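Local coordinates for acetylcholine-binding protein (Bulinus truncatus, PDB 2BJ0) that probably binds acetylcholine as a soluble pentamer that resembles the extracellular ligand-binding domain of nicotinic acetylcholine receptors, at residues Asn22-Lys32 with Asn146-Gly157. Residues are numbered along the deposited sequence; the frame is centred on the assembly and turned at random.
Sequences NTPLNVSLNFK and NKQFALITGEEG
A parallel strand pair within the immunoglobulin-like beta sandwich of the Cys-loop receptor ligand-binding domain joins Leu25-Leu29 to Phe149-Thr153, the first strand also pairing antiparallel with strand 45-57. Backbone bonds alternate along the seam: Leu25 N donates to Gln148 O, Ala150 N to Leu25 O, and Val27 N to Ala150 O at 2.8 Å, nearly straight at 173°. The series ends with Gly154 N donating to Leu29 O. Leu25, Val27, Phe149 and Leu151 share the buried face of the pair. Here Val27 CG2 lies over one face of the Phe149 ring, 4.2 Å from its centroid, in a CH-pi contact; chi1 of 177° sets CG1 anti to the backbone N and CG2 beside it, and it is CG2 that reaches the ring. Farther along, Leu29 CD1 touches Leu151 CD2 at 3.6 Å, and both leucines also pack on Ile194 of strand 190-202. Asn26, Ser28, Ala150 and Ile152 line the other face, where Asn26 ND2 comes within 3.8 Å of Ala150 CB. Beyond Thr153, the type I turn Gly154-Gly157 curls beside Asn30, still in strand 25-40, and brings Glu156 to Lys32 at a subunit interface. Glu156 OE2 is hydrogen-bonded to Gln53 NE2 and to Ser185 OG of a neighbouring subunit, next to the vicinal disulfide of Cys186 and Cys187, while Lys32 NZ has a second salt bridge to Glu163. An alanine in place of Glu156 would remove one of the two carboxylates paired with Lys32 and would probably leave its ammonium less well balanced. The Lys32 chain bends at chi2 (-79°) and meets the extended Glu156 side chain at about a right angle; Lys32 NZ lies 2.8 Å from Glu156 OE1, on that oxygen's syn lone pair.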
loop_
_atom_site.group_PDB
_atom_site.type_symbol
_atom_site.label_atom_id
_atom_site.label_comp_id
_atom_site.label_asym_id
_atom_site.label_seq_id
_atom_site.Cartn_x
_atom_site.Cartn_y
_atom_site.Cartn_z
ATOM N N ASN A 22 1.365 32.792 -21.171
ATOM C CA ASN A 22 2.386 32.636 -20.125
ATOM C C ASN A 22 1.766 32.480 -18.732
ATOM O O ASN A 22 2.102 31.547 -17.996
ATOM C CB ASN A 22 3.351 33.823 -20.131
ATOM C CG ASN A 22 4.567 33.573 -20.993
ATOM O OD1 ASN A 22 5.036 32.429 -21.114
ATOM N ND2 ASN A 22 5.099 34.640 -21.590
ATOM N N THR A 23 0.867 33.409 -18.403
ATOM C CA THR A 23 0.056 33.430 -17.177
ATOM C C THR A 23 0.097 32.175 -16.315
ATOM O O THR A 23 -0.197 31.094 -16.805
ATOM C CB THR A 23 -1.391 33.681 -17.563
ATOM O OG1 THR A 23 -1.662 32.963 -18.774
ATOM C CG2 THR A 23 -1.612 35.170 -17.950
ATOM N N PRO A 24 0.424 32.330 -15.031
ATOM C CA PRO A 24 0.367 31.218 -14.083
ATOM C C PRO A 24 -1.069 30.726 -13.883
ATOM O O PRO A 24 -2.025 31.498 -14.028
ATOM C CB PRO A 24 0.894 31.825 -12.788
ATOM C CG PRO A 24 1.550 33.091 -13.180
ATOM C CD PRO A 24 0.849 33.585 -14.389
ATOM N N LEU A 25 -1.216 29.437 -13.577
ATOM C CA LEU A 25 -2.508 28.894 -13.179
ATOM C C LEU A 25 -2.797 29.372 -11.765
ATOM O O LEU A 25 -1.971 29.211 -10.877
ATOM C CB LEU A 25 -2.497 27.359 -13.232
ATOM C CG LEU A 25 -3.755 26.635 -12.772
ATOM C CD1 LEU A 25 -4.804 26.726 -13.847
ATOM C CD2 LEU A 25 -3.456 25.188 -12.464
ATOM N N ASN A 26 -3.962 29.981 -11.566
ATOM C CA ASN A 26 -4.377 30.419 -10.236
ATOM C C ASN A 26 -5.019 29.275 -9.486
ATOM O O ASN A 26 -6.039 28.740 -9.897
ATOM C CB ASN A 26 -5.418 31.527 -10.315
ATOM C CG ASN A 26 -4.829 32.873 -10.619
ATOM O OD1 ASN A 26 -5.579 33.816 -10.898
ATOM N ND2 ASN A 26 -3.492 32.995 -10.571
ATOM N N VAL A 27 -4.466 28.920 -8.351
ATOM C CA VAL A 27 -5.085 27.871 -7.595
ATOM C C VAL A 27 -5.482 28.431 -6.256
ATOM O O VAL A 27 -4.637 28.911 -5.521
ATOM C CB VAL A 27 -4.117 26.672 -7.435
ATOM C CG1 VAL A 27 -4.745 25.583 -6.568
ATOM C CG2 VAL A 27 -3.742 26.137 -8.795
ATOM N N SER A 28 -6.768 28.377 -5.934
ATOM C CA SER A 28 -7.236 28.884 -4.660
ATOM C C SER A 28 -7.330 27.773 -3.643
ATOM O O SER A 28 -7.899 26.729 -3.950
ATOM C CB SER A 28 -8.622 29.482 -4.830
ATOM O OG SER A 28 -8.624 30.335 -5.958
ATOM N N LEU A 29 -6.819 28.021 -2.439
ATOM C CA LEU A 29 -6.891 27.073 -1.313
ATOM C C LEU A 29 -7.580 27.691 -0.130
ATOM O O LEU A 29 -7.308 28.847 0.225
ATOM C CB LEU A 29 -5.491 26.688 -0.832
ATOM C CG LEU A 29 -4.584 25.972 -1.813
ATOM C CD1 LEU A 29 -3.250 25.597 -1.144
ATOM C CD2 LEU A 29 -5.332 24.750 -2.353
ATOM N N ASN A 30 -8.485 26.924 0.457
ATOM C CA ASN A 30 -9.081 27.192 1.759
ATOM C C ASN A 30 -8.932 25.896 2.543
ATOM O O ASN A 30 -8.692 24.859 1.937
ATOM C CB ASN A 30 -10.550 27.602 1.626
ATOM C CG ASN A 30 -10.712 29.098 1.301
ATOM O OD1 ASN A 30 -11.384 29.461 0.345
ATOM N ND2 ASN A 30 -10.054 29.959 2.085
ATOM N N PHE A 31 -9.059 25.951 3.864
ATOM C CA PHE A 31 -8.822 24.793 4.701
ATOM C C PHE A 31 -9.874 24.709 5.764
ATOM O O PHE A 31 -10.429 25.721 6.189
ATOM C CB PHE A 31 -7.426 24.844 5.359
ATOM C CG PHE A 31 -6.293 24.847 4.387
ATOM C CD1 PHE A 31 -5.766 23.648 3.909
ATOM C CD2 PHE A 31 -5.727 26.039 3.965
ATOM C CE1 PHE A 31 -4.726 23.629 3.014
ATOM C CE2 PHE A 31 -4.678 26.029 3.074
ATOM C CZ PHE A 31 -4.163 24.814 2.590
ATOM N N LYS A 32 -10.140 23.490 6.201
ATOM C CA LYS A 32 -10.986 23.246 7.339
ATOM C C LYS A 32 -10.204 22.353 8.296
ATOM O O LYS A 32 -9.923 21.182 7.973
ATOM C CB LYS A 32 -12.286 22.537 6.918
ATOM C CG LYS A 32 -13.171 23.325 5.937
ATOM C CD LYS A 32 -13.956 24.386 6.699
ATOM C CE LYS A 32 -14.334 25.502 5.786
ATOM N NZ LYS A 32 -15.064 26.573 6.522
ATOM N N ASN A 146 6.143 29.855 -9.041
ATOM C CA ASN A 146 4.981 30.722 -9.159
ATOM C C ASN A 146 4.833 31.406 -10.510
ATOM O O ASN A 146 3.890 32.171 -10.727
ATOM C CB ASN A 146 4.882 31.716 -8.018
ATOM C CG ASN A 146 6.062 32.642 -7.948
ATOM O OD1 ASN A 146 6.878 32.718 -8.875
ATOM N ND2 ASN A 146 6.177 33.349 -6.824
ATOM N N LYS A 147 5.747 31.102 -11.423
ATOM C CA LYS A 147 5.553 31.446 -12.830
ATOM C C LYS A 147 4.519 30.547 -13.483
ATOM O O LYS A 147 3.907 30.941 -14.457
ATOM C CB LYS A 147 6.873 31.351 -13.595
ATOM C CG LYS A 147 7.593 32.661 -13.864
ATOM C CD LYS A 147 7.749 33.569 -12.637
ATOM C CE LYS A 147 8.489 34.878 -13.014
ATOM N NZ LYS A 147 8.213 36.026 -12.070
ATOM N N GLN A 148 4.317 29.341 -12.935
ATOM C CA GLN A 148 3.332 28.378 -13.473
ATOM C C GLN A 148 2.114 28.200 -12.572
ATOM O O GLN A 148 1.008 28.079 -13.055
ATOM C CB GLN A 148 4.003 27.019 -13.698
ATOM C CG GLN A 148 4.990 27.034 -14.823
ATOM C CD GLN A 148 5.585 25.672 -15.126
ATOM O OE1 GLN A 148 5.177 24.662 -14.565
ATOM N NE2 GLN A 148 6.568 25.651 -16.010
ATOM N N PHE A 149 2.331 28.234 -11.259
ATOM C CA PHE A 149 1.343 27.830 -10.269
ATOM C C PHE A 149 1.270 28.928 -9.219
ATOM O O PHE A 149 2.145 29.024 -8.378
ATOM C CB PHE A 149 1.888 26.559 -9.636
ATOM C CG PHE A 149 0.967 25.838 -8.699
ATOM C CD1 PHE A 149 0.713 26.307 -7.420
ATOM C CD2 PHE A 149 0.499 24.564 -9.040
ATOM C CE1 PHE A 149 -0.082 25.601 -6.536
ATOM C CE2 PHE A 149 -0.271 23.826 -8.144
ATOM C CZ PHE A 149 -0.566 24.338 -6.885
ATOM N N ALA A 150 0.233 29.762 -9.261
ATOM C CA ALA A 150 0.110 30.815 -8.257
ATOM C C ALA A 150 -0.979 30.483 -7.258
ATOM O O ALA A 150 -2.080 30.166 -7.649
ATOM C CB ALA A 150 -0.155 32.165 -8.932
ATOM N N LEU A 151 -0.650 30.545 -5.962
ATOM C CA LEU A 151 -1.595 30.276 -4.882
ATOM C C LEU A 151 -2.309 31.552 -4.504
ATOM O O LEU A 151 -1.689 32.618 -4.462
ATOM C CB LEU A 151 -0.870 29.778 -3.626
ATOM C CG LEU A 151 -0.495 28.303 -3.579
ATOM C CD1 LEU A 151 0.104 27.935 -2.239
ATOM C CD2 LEU A 151 -1.722 27.461 -3.853
ATOM N N ILE A 152 -3.604 31.435 -4.237
ATOM C CA ILE A 152 -4.399 32.549 -3.751
ATOM C C ILE A 152 -5.325 32.008 -2.660
ATOM O O ILE A 152 -5.664 30.810 -2.642
ATOM C CB ILE A 152 -5.210 33.250 -4.907
ATOM C CG1 ILE A 152 -6.195 32.289 -5.567
ATOM C CG2 ILE A 152 -4.270 33.878 -5.978
ATOM C CD1 ILE A 152 -7.056 32.932 -6.675
ATOM N N THR A 153 -5.690 32.869 -1.722
ATOM C CA THR A 153 -6.718 32.526 -0.754
ATOM C C THR A 153 -8.073 32.383 -1.450
ATOM O O THR A 153 -8.491 33.230 -2.255
ATOM C CB THR A 153 -6.739 33.552 0.395
ATOM O OG1 THR A 153 -5.578 33.341 1.211
ATOM C CG2 THR A 153 -7.890 33.287 1.390
ATOM N N GLY A 154 -8.734 31.271 -1.162
ATOM C CA GLY A 154 -10.043 30.992 -1.737
ATOM C C GLY A 154 -11.176 31.823 -1.167
ATOM O O GLY A 154 -10.993 32.590 -0.210
ATOM N N GLU A 155 -12.362 31.614 -1.739
ATOM C CA GLU A 155 -13.583 32.379 -1.446
ATOM C C GLU A 155 -13.973 32.583 0.027
ATOM O O GLU A 155 -14.615 33.581 0.370
ATOM C CB GLU A 155 -14.760 31.732 -2.164
ATOM C CG GLU A 155 -14.688 31.840 -3.669
ATOM C CD GLU A 155 -15.985 31.404 -4.313
ATOM O OE1 GLU A 155 -16.469 30.284 -3.999
ATOM O OE2 GLU A 155 -16.534 32.197 -5.112
ATOM N N GLU A 156 -13.597 31.639 0.885
ATOM C CA GLU A 156 -13.975 31.680 2.296
ATOM C C GLU A 156 -13.120 32.622 3.141
ATOM O O GLU A 156 -13.355 32.788 4.341
ATOM C CB GLU A 156 -13.951 30.271 2.868
ATOM C CG GLU A 156 -14.929 29.338 2.174
ATOM C CD GLU A 156 -15.182 28.091 2.983
ATOM O OE1 GLU A 156 -15.003 28.154 4.217
ATOM O OE2 GLU A 156 -15.557 27.048 2.392
ATOM N N GLY A 157 -12.131 33.236 2.503
ATOM C CA GLY A 157 -11.163 34.082 3.185
ATOM C C GLY A 157 -10.204 33.308 4.075
ATOM O O GLY A 157 -10.049 32.080 3.958
#